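Local structure of synaptonemal complex protein 2 (Mus musculus, 5IWZ) at residues 47-52 and 81-86; 54-59 and 70-75; 89-94 and 136-141; 93-98 and 143-148; 104-109 and 130-135. The protein is a major component of the axial and lateral elements of synaptonemal complexes, takes part in their assembly and is required for normal meiotic chromosome synapsis and fertility. One frame throughout, in Å; residues are numbered along the deposited sequence.

All five contacts lie in the N-terminal armadillo-repeat-like domain. Interactions 1 and 2 share helix 49-63, with centres about 14 Å apart; interaction 1 packs its start against a small sheet, interaction 2 its middle against helix 66-79. Interactions 3 and 4, centred about 6 Å apart, both use helix 90-97, and Ile139 CG2 lies 3.8 Å from Ile95 CD1. Interaction 5 pairs helix 99-108 with helix 123-141, which also serves interaction 3. Polar links join interactions 1 and 2 to the other three: Ile83 O to Gly90 N (2.8 Å) for 1 and 3, Lys47 O to Gln97 NE2 (2.7 Å) for 1 and 4, and Asp54 OD2 to Trp106 NE1 (2.8 Å) for 2 and 5.

Interaction 1: 47-52 and 81-86; sequences KQFLRK and KNIFIL
Ile85 approaches Lys47 with its CB directed at segment 47-52, and its side chain can be followed outward branch by branch. From CB, the CG2 methyl takes the position anti to the backbone N, which brings it 3.7 Å from Lys47 N and 3.9 Å from Lys47 CA, against backbone rather than side chain. The other branch leaves through CG1, beside the backbone N (chi1 -56°), and its terminal CD1 turns to helix 90-97, where it packs near Gly90 O; Thr93 and Met94 of that helix also touch Ile85. Two residues back along the strand and on the same face, Ile83 extends CD1 to within 4.0 Å of Phe49 CE2. The two side chains cross at about a right angle, and the methyl approaches the ring obliquely. Leu13 of helix 13-23 touches both of them. At the margin, Leu86 CD1 comes 4.3 Å from Lys47 CD, the aliphatic part of the lysine. Strand 83-85 is the middle strand of a three-stranded mixed sheet and runs parallel to strand 43-45, to which it is connected through helices 49-63 and 66-79. The packing of sheet residues on the loop and first turn that open the connection is that of a beta-alpha-beta crossover, here with two helices.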
# COMPACT_ATOMS: atom_id res chain seq x y z
N LYS A 47 7.89 14.73 -29.95
CA LYS A 47 9.12 14.53 -29.21
C LYS A 47 9.13 15.32 -27.90
O LYS A 47 9.83 14.95 -26.95
CB LYS A 47 10.30 14.95 -30.10
CG LYS A 47 11.65 14.42 -29.70
CD LYS A 47 11.83 12.97 -30.13
CE LYS A 47 13.31 12.56 -30.05
NZ LYS A 47 13.43 11.09 -29.81
N GLN A 48 8.37 16.42 -27.84
CA GLN A 48 8.28 17.26 -26.66
C GLN A 48 7.14 16.87 -25.71
O GLN A 48 6.89 17.59 -24.74
CB GLN A 48 8.11 18.73 -27.07
CG GLN A 48 9.34 19.36 -27.71
CD GLN A 48 9.56 18.92 -29.15
OE1 GLN A 48 8.64 18.94 -29.97
NE2 GLN A 48 10.78 18.51 -29.46
N PHE A 49 6.43 15.78 -25.99
CA PHE A 49 5.32 15.37 -25.13
C PHE A 49 5.77 15.15 -23.69
O PHE A 49 5.13 15.63 -22.75
CB PHE A 49 4.67 14.10 -25.69
CG PHE A 49 3.39 13.69 -24.98
CD1 PHE A 49 2.32 14.57 -24.87
CD2 PHE A 49 3.24 12.41 -24.47
CE1 PHE A 49 1.14 14.19 -24.23
CE2 PHE A 49 2.06 12.03 -23.84
CZ PHE A 49 1.01 12.92 -23.72
N LEU A 50 6.89 14.43 -23.50
CA LEU A 50 7.36 14.16 -22.14
C LEU A 50 7.69 15.44 -21.38
O LEU A 50 7.36 15.57 -20.19
CB LEU A 50 8.59 13.23 -22.19
CG LEU A 50 9.25 12.92 -20.84
CD1 LEU A 50 8.26 12.26 -19.85
CD2 LEU A 50 10.51 12.04 -21.00
N ARG A 51 8.35 16.39 -22.04
CA ARG A 51 8.66 17.68 -21.43
C ARG A 51 7.39 18.39 -20.96
O ARG A 51 7.37 18.98 -19.88
CB ARG A 51 9.41 18.58 -22.41
CG ARG A 51 9.52 20.03 -21.95
CD ARG A 51 9.04 21.00 -23.01
NE ARG A 51 8.83 22.35 -22.46
CZ ARG A 51 9.66 23.38 -22.63
NH1 ARG A 51 10.76 23.24 -23.35
NH2 ARG A 51 9.37 24.55 -22.08
N LYS A 52 6.33 18.36 -21.78
CA LYS A 52 5.07 19.00 -21.40
C LYS A 52 4.43 18.28 -20.21
O LYS A 52 3.93 18.94 -19.29
CB LYS A 52 4.11 19.02 -22.58
CG LYS A 52 4.52 19.90 -23.77
CD LYS A 52 3.59 19.61 -24.93
CE LYS A 52 3.94 20.44 -26.14
NZ LYS A 52 2.97 20.17 -27.25
N LYS A 81 -0.22 2.46 -24.18
CA LYS A 81 0.01 1.47 -25.22
C LYS A 81 -0.57 1.87 -26.57
O LYS A 81 -0.53 1.07 -27.51
CB LYS A 81 -0.54 0.12 -24.76
CG LYS A 81 0.21 -0.36 -23.52
CD LYS A 81 -0.30 -1.67 -22.97
CE LYS A 81 0.63 -2.14 -21.87
NZ LYS A 81 0.34 -3.53 -21.43
N ASN A 82 -1.06 3.10 -26.71
CA ASN A 82 -1.60 3.59 -27.98
C ASN A 82 -0.90 4.86 -28.44
O ASN A 82 -1.31 5.44 -29.45
CB ASN A 82 -3.10 3.84 -27.86
CG ASN A 82 -3.90 2.57 -27.72
OD1 ASN A 82 -4.09 2.06 -26.61
ND2 ASN A 82 -4.37 2.04 -28.85
N ILE A 83 0.12 5.30 -27.75
CA ILE A 83 0.86 6.50 -28.07
C ILE A 83 2.02 6.13 -28.98
O ILE A 83 2.67 5.10 -28.78
CB ILE A 83 1.35 7.19 -26.78
CG1 ILE A 83 0.15 7.82 -26.05
CG2 ILE A 83 2.41 8.23 -27.08
CD1 ILE A 83 0.50 8.41 -24.71
N PHE A 84 2.26 6.96 -30.00
CA PHE A 84 3.39 6.81 -30.90
C PHE A 84 4.04 8.17 -31.05
O PHE A 84 3.37 9.19 -31.07
CB PHE A 84 2.94 6.24 -32.26
CG PHE A 84 2.36 4.85 -32.17
CD1 PHE A 84 3.16 3.73 -32.34
CD2 PHE A 84 1.01 4.66 -31.87
CE1 PHE A 84 2.62 2.44 -32.23
CE2 PHE A 84 0.47 3.38 -31.76
CZ PHE A 84 1.28 2.27 -31.94
N ILE A 85 5.37 8.17 -31.08
CA ILE A 85 6.15 9.39 -31.25
C ILE A 85 7.06 9.17 -32.45
O ILE A 85 7.92 8.27 -32.43
CB ILE A 85 6.97 9.73 -29.99
CG1 ILE A 85 6.05 9.84 -28.78
CG2 ILE A 85 7.75 11.02 -30.19
CD1 ILE A 85 6.79 10.04 -27.46
N LEU A 86 6.87 9.97 -33.50
CA LEU A 86 7.60 9.84 -34.76
C LEU A 86 7.62 8.39 -35.24
O LEU A 86 8.66 7.86 -35.64
CB LEU A 86 9.01 10.41 -34.64
CG LEU A 86 9.02 11.90 -34.27
CD1 LEU A 86 10.43 12.44 -34.19
CD2 LEU A 86 8.16 12.71 -35.24

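Interaction 2: 54-59 and 70-75; sequences DDLICR and SSILIS
Ile72 meets Leu56 and Ile57 at the interface of a helical hairpin, helices 49-63 and 66-79 of the armadillo-repeat-like domain. The segment axes approach to 10.5 Å and run antiparallel at 150°, and the closest CA pair, Ile57 and Ile72, is 7.4 Å apart. Apolar contacts carry the interface. The two branches of Ile72 diverge at CB: with CG1 beside the backbone N and CG2 anti to it (chi1 -61°), CD1 reaches 3.6 Å from Leu56 CG, while CG2 lies 3.8 Å from Ile57 CG1. Ile57 and Ile72 slide past each other in opposite directions, and Ile57 CD1 continues to Leu73 CD2 at 4.2 Å, there crossing at about a right angle. Replacing Ile72 by an alanine would probably open a gap facing Leu56 and Ile57, both of which would lose their main partner across the hairpin. Contacts of a different kind stay within each helix. Leu56 CD1 sits 3.6 Å above one face of the Arg59 guanidinium, offset toward its rim. On the other helix Ser71 O accepts two bonds, from Ser75 N and, at 2.7 Å, from Ser75 OG, the two donors arriving from opposite faces of the carbonyl plane.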
# COMPACT_ATOMS: atom_id res chain seq x y z
N ASP A 54 6.07 16.66 -17.90
CA ASP A 54 6.89 17.01 -16.75
C ASP A 54 6.55 18.40 -16.25
O ASP A 54 6.38 18.62 -15.04
CB ASP A 54 8.37 16.92 -17.12
CG ASP A 54 9.29 17.22 -15.96
OD1 ASP A 54 10.24 18.00 -16.14
OD2 ASP A 54 9.10 16.65 -14.86
N ASP A 55 6.42 19.36 -17.17
CA ASP A 55 6.07 20.73 -16.80
C ASP A 55 4.73 20.77 -16.09
O ASP A 55 4.58 21.41 -15.04
CB ASP A 55 6.04 21.62 -18.05
CG ASP A 55 7.44 21.92 -18.61
OD1 ASP A 55 8.44 21.35 -18.11
OD2 ASP A 55 7.53 22.72 -19.58
N LEU A 56 3.72 20.11 -16.65
CA LEU A 56 2.38 20.19 -16.08
C LEU A 56 2.31 19.50 -14.71
O LEU A 56 1.76 20.06 -13.76
CB LEU A 56 1.39 19.58 -17.08
CG LEU A 56 -0.09 19.56 -16.69
CD1 LEU A 56 -0.47 21.02 -16.66
CD2 LEU A 56 -0.91 18.79 -17.75
N ILE A 57 2.91 18.31 -14.57
CA ILE A 57 2.82 17.60 -13.30
C ILE A 57 3.55 18.35 -12.18
O ILE A 57 3.02 18.48 -11.06
CB ILE A 57 3.34 16.16 -13.46
CG1 ILE A 57 2.31 15.32 -14.22
CG2 ILE A 57 3.66 15.56 -12.11
CD1 ILE A 57 2.88 14.00 -14.72
N CYS A 58 4.75 18.87 -12.47
CA CYS A 58 5.49 19.63 -11.46
C CYS A 58 4.73 20.89 -11.04
O CYS A 58 4.70 21.25 -9.86
CB CYS A 58 6.88 19.99 -11.99
SG CYS A 58 8.01 18.57 -12.15
N ARG A 59 4.11 21.58 -12.00
CA ARG A 59 3.32 22.76 -11.65
C ARG A 59 2.16 22.40 -10.73
O ARG A 59 1.94 23.05 -9.70
CB ARG A 59 2.79 23.44 -12.89
CG ARG A 59 1.90 24.61 -12.57
CD ARG A 59 1.27 25.15 -13.83
NE ARG A 59 -0.04 24.58 -14.12
CZ ARG A 59 -0.62 24.67 -15.31
NH1 ARG A 59 0.02 25.29 -16.30
NH2 ARG A 59 -1.82 24.14 -15.53
N SER A 70 -3.53 13.36 -10.21
CA SER A 70 -4.10 12.04 -10.45
C SER A 70 -4.66 11.92 -11.86
O SER A 70 -4.43 10.92 -12.55
CB SER A 70 -5.22 11.74 -9.44
OG SER A 70 -4.73 11.25 -8.20
N SER A 71 -5.44 12.92 -12.29
CA SER A 71 -6.07 12.83 -13.61
C SER A 71 -5.02 12.78 -14.72
O SER A 71 -5.19 12.06 -15.71
CB SER A 71 -7.06 13.99 -13.82
OG SER A 71 -6.40 15.23 -14.05
N ILE A 72 -3.91 13.50 -14.56
CA ILE A 72 -2.85 13.45 -15.57
C ILE A 72 -2.20 12.06 -15.58
O ILE A 72 -2.01 11.46 -16.64
CB ILE A 72 -1.80 14.55 -15.33
CG1 ILE A 72 -2.44 15.94 -15.43
CG2 ILE A 72 -0.71 14.42 -16.35
CD1 ILE A 72 -1.69 17.03 -14.62
N LEU A 73 -1.85 11.55 -14.39
CA LEU A 73 -1.16 10.26 -14.32
C LEU A 73 -2.01 9.15 -14.91
O LEU A 73 -1.50 8.24 -15.58
CB LEU A 73 -0.79 9.93 -12.87
CG LEU A 73 0.23 10.85 -12.24
CD1 LEU A 73 0.21 10.67 -10.73
CD2 LEU A 73 1.62 10.53 -12.79
N ILE A 74 -3.32 9.21 -14.68
CA ILE A 74 -4.23 8.20 -15.21
C ILE A 74 -4.32 8.29 -16.73
O ILE A 74 -4.37 7.26 -17.42
CB ILE A 74 -5.61 8.34 -14.53
CG1 ILE A 74 -5.54 7.81 -13.09
CG2 ILE A 74 -6.71 7.63 -15.32
CD1 ILE A 74 -6.73 8.24 -12.21
N SER A 75 -4.31 9.51 -17.28
CA SER A 75 -4.38 9.68 -18.73
C SER A 75 -3.17 9.08 -19.42
O SER A 75 -3.31 8.44 -20.48
CB SER A 75 -4.49 11.17 -19.08
OG SER A 75 -5.58 11.77 -18.38

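Interaction 3: 89-94 and 136-141; sequences AGLQTM and LMVIYD
Leu91 and Ile139 form the closest backbone pair here, their CA atoms 7.5 Å apart where the first turn of helix 90-97 faces the C-terminal part of helix 123-141. The contact depends on Leu91, whose CG stands anti to the backbone N (chi1 -166°) and is thereby aimed at the other helix; with chi2 at 53° the two methyls then reach successive residues. CD2 meets Val138 CG1 at 3.7 Å and lies 4.0 Å from Val138 O; the leucine and valine side chains run obliquely to each other. CD1 takes the other direction, 4.2 Å from Ile139 CG1. Leu99 of the following helix 99-108 touches both Leu91 and Ile139, and Ile142 also packs on Leu91, closing round this small apolar patch of the armadillo-repeat-like domain. Within segment 89-94, Ala89, the N-cap residue, offers its carbonyl O to Thr93 N at 3.0 Å and to Thr93 OG1 at 2.7 Å. The hydroxyl bond comes from above the carbonyl plane, 37° out of it, and is not directed along a lone pair. Between the segments the close contacts are made by carbons of the Leu91 side chain, with no hydrogen bond, burying 103 Å² in all, consistent with shape complementarity rather than directional bonds at this contact.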
# COMPACT_ATOMS: atom_id res chain seq x y z
N ALA A 89 7.11 3.34 -30.85
CA ALA A 89 6.34 3.11 -29.63
C ALA A 89 6.53 4.26 -28.65
O ALA A 89 7.67 4.62 -28.29
CB ALA A 89 6.76 1.79 -28.98
N GLY A 90 5.42 4.85 -28.22
CA GLY A 90 5.49 6.06 -27.42
C GLY A 90 6.08 5.83 -26.04
O GLY A 90 6.90 6.61 -25.57
N LEU A 91 5.66 4.75 -25.37
CA LEU A 91 6.17 4.53 -24.02
C LEU A 91 7.67 4.29 -24.05
O LEU A 91 8.41 4.83 -23.22
CB LEU A 91 5.42 3.38 -23.35
CG LEU A 91 5.61 3.25 -21.84
CD1 LEU A 91 5.29 4.56 -21.13
CD2 LEU A 91 4.76 2.13 -21.26
N GLN A 92 8.14 3.51 -25.03
CA GLN A 92 9.57 3.20 -25.09
C GLN A 92 10.39 4.42 -25.46
O GLN A 92 11.52 4.59 -24.98
CB GLN A 92 9.82 2.06 -26.07
CG GLN A 92 10.00 0.72 -25.39
CD GLN A 92 11.22 0.70 -24.47
OE1 GLN A 92 11.15 0.22 -23.34
NE2 GLN A 92 12.35 1.21 -24.96
N THR A 93 9.85 5.29 -26.32
CA THR A 93 10.53 6.54 -26.62
C THR A 93 10.63 7.43 -25.38
O THR A 93 11.66 8.08 -25.15
CB THR A 93 9.80 7.28 -27.74
OG1 THR A 93 9.66 6.39 -28.85
CG2 THR A 93 10.60 8.50 -28.17
N MET A 94 9.57 7.50 -24.58
CA MET A 94 9.64 8.32 -23.38
C MET A 94 10.61 7.72 -22.37
O MET A 94 11.32 8.46 -21.68
CB MET A 94 8.24 8.51 -22.78
CG MET A 94 7.40 9.46 -23.61
SD MET A 94 5.87 10.00 -22.81
CE MET A 94 4.93 8.49 -22.81
N LEU A 136 4.01 3.65 -12.73
CA LEU A 136 5.30 2.99 -12.59
C LEU A 136 5.23 1.52 -13.01
O LEU A 136 6.15 1.00 -13.66
CB LEU A 136 5.79 3.08 -11.14
CG LEU A 136 7.09 3.78 -10.72
CD1 LEU A 136 7.68 3.02 -9.54
CD2 LEU A 136 8.10 3.94 -11.85
N MET A 137 4.15 0.81 -12.64
CA MET A 137 4.09 -0.61 -13.00
C MET A 137 3.91 -0.81 -14.50
O MET A 137 4.42 -1.80 -15.04
CB MET A 137 2.96 -1.33 -12.24
CG MET A 137 3.19 -1.47 -10.74
SD MET A 137 4.81 -2.10 -10.24
CE MET A 137 4.91 -3.63 -11.19
N VAL A 138 3.20 0.09 -15.19
CA VAL A 138 3.07 0.03 -16.65
C VAL A 138 4.44 0.15 -17.31
O VAL A 138 4.75 -0.55 -18.29
CB VAL A 138 2.10 1.12 -17.15
CG1 VAL A 138 2.25 1.35 -18.65
CG2 VAL A 138 0.64 0.77 -16.79
N ILE A 139 5.29 1.04 -16.79
CA ILE A 139 6.64 1.18 -17.33
C ILE A 139 7.48 -0.05 -17.00
O ILE A 139 8.29 -0.51 -17.81
CB ILE A 139 7.30 2.45 -16.78
CG1 ILE A 139 6.48 3.69 -17.16
CG2 ILE A 139 8.74 2.55 -17.26
CD1 ILE A 139 6.73 4.87 -16.25
N TYR A 140 7.32 -0.58 -15.79
CA TYR A 140 8.07 -1.76 -15.39
C TYR A 140 7.77 -2.92 -16.33
O TYR A 140 8.70 -3.61 -16.79
CB TYR A 140 7.72 -2.10 -13.94
CG TYR A 140 8.34 -3.34 -13.33
CD1 TYR A 140 7.80 -4.60 -13.56
CD2 TYR A 140 9.42 -3.23 -12.45
CE1 TYR A 140 8.34 -5.72 -12.96
CE2 TYR A 140 9.96 -4.35 -11.85
CZ TYR A 140 9.42 -5.59 -12.11
OH TYR A 140 9.95 -6.71 -11.53
N ASP A 141 6.50 -3.11 -16.70
CA ASP A 141 6.08 -4.28 -17.47
C ASP A 141 6.31 -4.15 -18.97
O ASP A 141 6.10 -5.12 -19.69
CB ASP A 141 4.59 -4.57 -17.23
CG ASP A 141 4.30 -4.96 -15.80
OD1 ASP A 141 3.25 -4.53 -15.27
OD2 ASP A 141 5.10 -5.71 -15.21

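Interaction 4: 93-98 and 143-148; sequences TMIKQG and SDEGKN
Ile95 and Glu145 lie alongside, sliding past each other in opposite directions, with Ile95 CG2 4.0 Å from Glu145 CG. The aliphatic part of the glutamate does the touching: its CG is anti to the backbone N, and a bend at chi2 (65°) then carries the carboxylate onward, where OE2 has a weak hydrogen bond to Gln149. The other branch of Ile95 aims at backbone. Its CD1 is 4.1 Å from Gly146 CA, and a CB built on Gly146 would fall 3.2 Å from that methyl, so the lack of a side chain probably lets the isoleucine tip come this close to the helix surface. The same CD1 also packs on Ile139 CG2 of helix 123-141. The contact thus sits where helix 90-97 meets the first turn of helix 144-163 in the armadillo-repeat-like domain, and both helix ends here are capped. Ser143 is the N-cap: its OG accepts from Gly146 N at 3.1 Å, with a nearly straight N-H...O angle of 164°. The same OG is hydrogen-bonded to Gln92 OE1, which ties the cap to helix 90-97, and Ile95 CD1 lies 4.3 Å from Ser143 OG. At the end of helix 90-97, Gly98 adopts a positive phi of 107° in a Schellman motif, its N bonding back to Ile95 O at 3.0 Å, before serving as N-cap for helix 99-108.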
# COMPACT_ATOMS: atom_id res chain seq x y z
N THR A 93 9.85 5.29 -26.32
CA THR A 93 10.53 6.54 -26.62
C THR A 93 10.63 7.43 -25.38
O THR A 93 11.66 8.08 -25.15
CB THR A 93 9.80 7.28 -27.74
OG1 THR A 93 9.66 6.39 -28.85
CG2 THR A 93 10.60 8.50 -28.17
N MET A 94 9.57 7.50 -24.58
CA MET A 94 9.64 8.32 -23.38
C MET A 94 10.61 7.72 -22.37
O MET A 94 11.32 8.46 -21.68
CB MET A 94 8.24 8.51 -22.78
CG MET A 94 7.40 9.46 -23.61
SD MET A 94 5.87 10.00 -22.81
CE MET A 94 4.93 8.49 -22.81
N ILE A 95 10.66 6.39 -22.28
CA ILE A 95 11.66 5.74 -21.44
C ILE A 95 13.05 6.13 -21.90
O ILE A 95 13.92 6.49 -21.09
CB ILE A 95 11.48 4.21 -21.43
CG1 ILE A 95 10.23 3.82 -20.67
CG2 ILE A 95 12.68 3.53 -20.82
CD1 ILE A 95 9.86 2.40 -20.92
N LYS A 96 13.28 6.11 -23.22
CA LYS A 96 14.57 6.52 -23.76
C LYS A 96 14.83 8.01 -23.57
O LYS A 96 15.99 8.43 -23.54
CB LYS A 96 14.68 6.12 -25.24
CG LYS A 96 14.25 7.20 -26.24
CD LYS A 96 14.75 6.92 -27.66
CE LYS A 96 14.44 8.11 -28.60
NZ LYS A 96 15.06 9.39 -28.13
N GLN A 97 13.78 8.82 -23.43
CA GLN A 97 13.94 10.25 -23.16
C GLN A 97 14.11 10.54 -21.67
O GLN A 97 14.35 11.69 -21.30
CB GLN A 97 12.74 11.04 -23.70
CG GLN A 97 12.68 11.14 -25.21
CD GLN A 97 11.44 11.88 -25.69
OE1 GLN A 97 10.33 11.33 -25.68
NE2 GLN A 97 11.61 13.13 -26.13
N GLY A 98 13.98 9.52 -20.81
CA GLY A 98 14.25 9.66 -19.39
C GLY A 98 13.02 9.67 -18.51
O GLY A 98 13.04 10.28 -17.43
N SER A 143 9.15 -3.40 -20.80
CA SER A 143 10.43 -3.78 -21.39
C SER A 143 11.40 -4.11 -20.26
O SER A 143 11.11 -3.92 -19.08
CB SER A 143 11.01 -2.67 -22.25
OG SER A 143 11.43 -1.58 -21.44
N ASP A 144 12.58 -4.60 -20.66
CA ASP A 144 13.63 -4.84 -19.67
C ASP A 144 14.24 -3.53 -19.19
O ASP A 144 14.56 -3.39 -18.00
CB ASP A 144 14.71 -5.74 -20.26
CG ASP A 144 14.17 -7.10 -20.65
OD1 ASP A 144 13.31 -7.63 -19.90
OD2 ASP A 144 14.59 -7.64 -21.70
N GLU A 145 14.40 -2.56 -20.09
CA GLU A 145 15.00 -1.28 -19.73
C GLU A 145 14.15 -0.53 -18.71
O GLU A 145 14.64 -0.12 -17.65
CB GLU A 145 15.22 -0.42 -20.97
CG GLU A 145 15.80 0.96 -20.66
CD GLU A 145 17.20 0.90 -20.08
OE1 GLU A 145 18.17 1.05 -20.86
OE2 GLU A 145 17.35 0.71 -18.85
N GLY A 146 12.86 -0.34 -19.02
CA GLY A 146 11.96 0.29 -18.06
C GLY A 146 11.96 -0.42 -16.73
O GLY A 146 11.96 0.21 -15.68
N LYS A 147 12.00 -1.76 -16.77
CA LYS A 147 12.02 -2.55 -15.55
C LYS A 147 13.31 -2.33 -14.76
O LYS A 147 13.27 -2.16 -13.53
CB LYS A 147 11.84 -4.02 -15.91
CG LYS A 147 11.85 -5.00 -14.76
CD LYS A 147 11.45 -6.36 -15.29
CE LYS A 147 10.20 -6.27 -16.17
NZ LYS A 147 9.54 -7.57 -16.44
N ASN A 148 14.46 -2.33 -15.44
CA ASN A 148 15.71 -2.12 -14.73
C ASN A 148 15.76 -0.74 -14.07
O ASN A 148 16.17 -0.62 -12.91
CB ASN A 148 16.91 -2.29 -15.65
CG ASN A 148 18.21 -1.81 -15.00
OD1 ASN A 148 18.77 -2.49 -14.14
ND2 ASN A 148 18.65 -0.60 -15.37

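Interaction 5: 104-109 and 130-135; sequences VSWFEN and EDLFDL
An antiparallel helix pair of the armadillo-repeat-like domain, helices 99-108 and 123-141, brings Leu132 up to two consecutive aromatic residues, Trp106 and Phe107. The segment axes approach to 11.4 Å with their directions 167° apart, and the closest CA atoms are those of Phe107 and Leu132, at 7.9 Å. Leu132, whose CG is anti to the backbone N, points its forked end into the angle between the two rings. CD2 belongs to Phe107: it is 3.9 Å from Phe107 CD1 and 4.0 Å from Phe107 CB, arriving at the ring edge near its plane, while the two side chains as wholes cross at about a right angle. CD1 turns instead to the indole, 4.3 Å from Trp106 CE3, and it too comes to the edge, near the ring plane. Neither methyl therefore sits over an aromatic face. Phe133 adds a ring to the Phe107 side, its CZ 4.2 Å from Phe107 CE1 in an oblique approach. The polar atom of the indole is satisfied by another helix, since Trp106 NE1 bonds to Asp54 OD2 of helix 49-63, which would help fix the rotation of the ring. Around this core, Ile57 of the same helix packs on Trp106, Leu73 of helix 66-79 touches Leu132, helix 144-163 reaches Phe107 and Phe133 through Gln157 and Ile158, and helix 169-185 covers Phe133 with Ala175.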
# COMPACT_ATOMS: atom_id res chain seq x y z
N VAL A 104 10.85 9.76 -10.85
CA VAL A 104 11.56 9.94 -9.58
C VAL A 104 11.39 11.37 -9.09
O VAL A 104 11.06 11.63 -7.92
CB VAL A 104 13.04 9.57 -9.73
CG1 VAL A 104 13.85 10.02 -8.50
CG2 VAL A 104 13.18 8.08 -9.95
N SER A 105 11.58 12.32 -10.00
CA SER A 105 11.37 13.73 -9.69
C SER A 105 9.94 14.01 -9.23
O SER A 105 9.74 14.74 -8.25
CB SER A 105 11.72 14.57 -10.92
OG SER A 105 11.23 15.88 -10.77
N TRP A 106 8.94 13.45 -9.91
CA TRP A 106 7.56 13.71 -9.49
C TRP A 106 7.33 13.15 -8.09
O TRP A 106 6.67 13.79 -7.26
CB TRP A 106 6.56 13.12 -10.48
CG TRP A 106 6.74 13.61 -11.90
CD1 TRP A 106 7.40 14.75 -12.30
CD2 TRP A 106 6.30 12.96 -13.09
NE1 TRP A 106 7.38 14.84 -13.69
CE2 TRP A 106 6.72 13.75 -14.19
CE3 TRP A 106 5.59 11.77 -13.35
CZ2 TRP A 106 6.44 13.40 -15.51
CZ3 TRP A 106 5.32 11.43 -14.67
CH2 TRP A 106 5.74 12.24 -15.72
N PHE A 107 7.87 11.96 -7.82
CA PHE A 107 7.76 11.37 -6.49
C PHE A 107 8.49 12.22 -5.45
O PHE A 107 7.97 12.43 -4.35
CB PHE A 107 8.34 9.95 -6.51
CG PHE A 107 8.31 9.28 -5.19
CD1 PHE A 107 7.12 8.81 -4.67
CD2 PHE A 107 9.48 9.11 -4.47
CE1 PHE A 107 7.10 8.17 -3.43
CE2 PHE A 107 9.46 8.49 -3.24
CZ PHE A 107 8.27 8.01 -2.72
N GLU A 108 9.69 12.70 -5.78
CA GLU A 108 10.40 13.62 -4.89
C GLU A 108 9.59 14.88 -4.62
O GLU A 108 9.51 15.35 -3.49
CB GLU A 108 11.76 14.00 -5.49
CG GLU A 108 12.77 12.86 -5.58
CD GLU A 108 13.49 12.61 -4.28
OE1 GLU A 108 14.36 11.71 -4.25
OE2 GLU A 108 13.18 13.30 -3.28
N ASN A 109 9.03 15.47 -5.68
CA ASN A 109 8.19 16.66 -5.57
C ASN A 109 6.84 16.38 -4.91
O ASN A 109 6.08 17.33 -4.69
CB ASN A 109 7.96 17.27 -6.95
CG ASN A 109 9.24 17.85 -7.55
OD1 ASN A 109 10.19 18.16 -6.83
ND2 ASN A 109 9.26 17.99 -8.87
N GLU A 130 -1.13 6.14 -5.40
CA GLU A 130 -1.51 4.90 -6.05
C GLU A 130 -1.50 5.05 -7.57
O GLU A 130 -0.99 4.17 -8.29
CB GLU A 130 -2.89 4.49 -5.55
CG GLU A 130 -3.35 3.12 -5.96
CD GLU A 130 -4.81 2.90 -5.59
OE1 GLU A 130 -5.32 3.63 -4.70
OE2 GLU A 130 -5.43 2.01 -6.21
N ASP A 131 -2.02 6.17 -8.08
CA ASP A 131 -1.97 6.43 -9.52
C ASP A 131 -0.53 6.53 -10.02
O ASP A 131 -0.22 6.09 -11.14
CB ASP A 131 -2.72 7.72 -9.85
CG ASP A 131 -4.21 7.61 -9.59
OD1 ASP A 131 -4.75 6.48 -9.69
OD2 ASP A 131 -4.83 8.65 -9.26
N LEU A 132 0.35 7.14 -9.22
CA LEU A 132 1.75 7.23 -9.62
C LEU A 132 2.38 5.84 -9.73
O LEU A 132 3.05 5.52 -10.72
CB LEU A 132 2.50 8.10 -8.62
CG LEU A 132 3.98 8.39 -8.92
CD1 LEU A 132 4.12 9.42 -10.01
CD2 LEU A 132 4.67 8.88 -7.68
N PHE A 133 2.18 5.00 -8.70
CA PHE A 133 2.77 3.66 -8.75
C PHE A 133 2.15 2.81 -9.85
O PHE A 133 2.86 2.04 -10.50
CB PHE A 133 2.65 2.98 -7.39
CG PHE A 133 3.65 3.48 -6.38
CD1 PHE A 133 5.00 3.48 -6.68
CD2 PHE A 133 3.23 3.95 -5.14
CE1 PHE A 133 5.93 3.94 -5.76
CE2 PHE A 133 4.16 4.41 -4.22
CZ PHE A 133 5.51 4.41 -4.53
N ASP A 134 0.84 2.98 -10.11
CA ASP A 134 0.20 2.29 -11.23
C ASP A 134 0.89 2.60 -12.54
O ASP A 134 1.13 1.71 -13.37
CB ASP A 134 -1.29 2.66 -11.33
CG ASP A 134 -2.15 2.01 -10.24
OD1 ASP A 134 -1.73 1.00 -9.66
OD2 ASP A 134 -3.26 2.52 -9.99
N LEU A 135 1.20 3.88 -12.77
CA LEU A 135 1.96 4.24 -13.95
C LEU A 135 3.37 3.64 -13.90
O LEU A 135 3.88 3.16 -14.92
CB LEU A 135 2.01 5.76 -14.08
CG LEU A 135 2.80 6.38 -15.23
CD1 LEU A 135 2.50 5.71 -16.58
CD2 LEU A 135 2.55 7.91 -15.30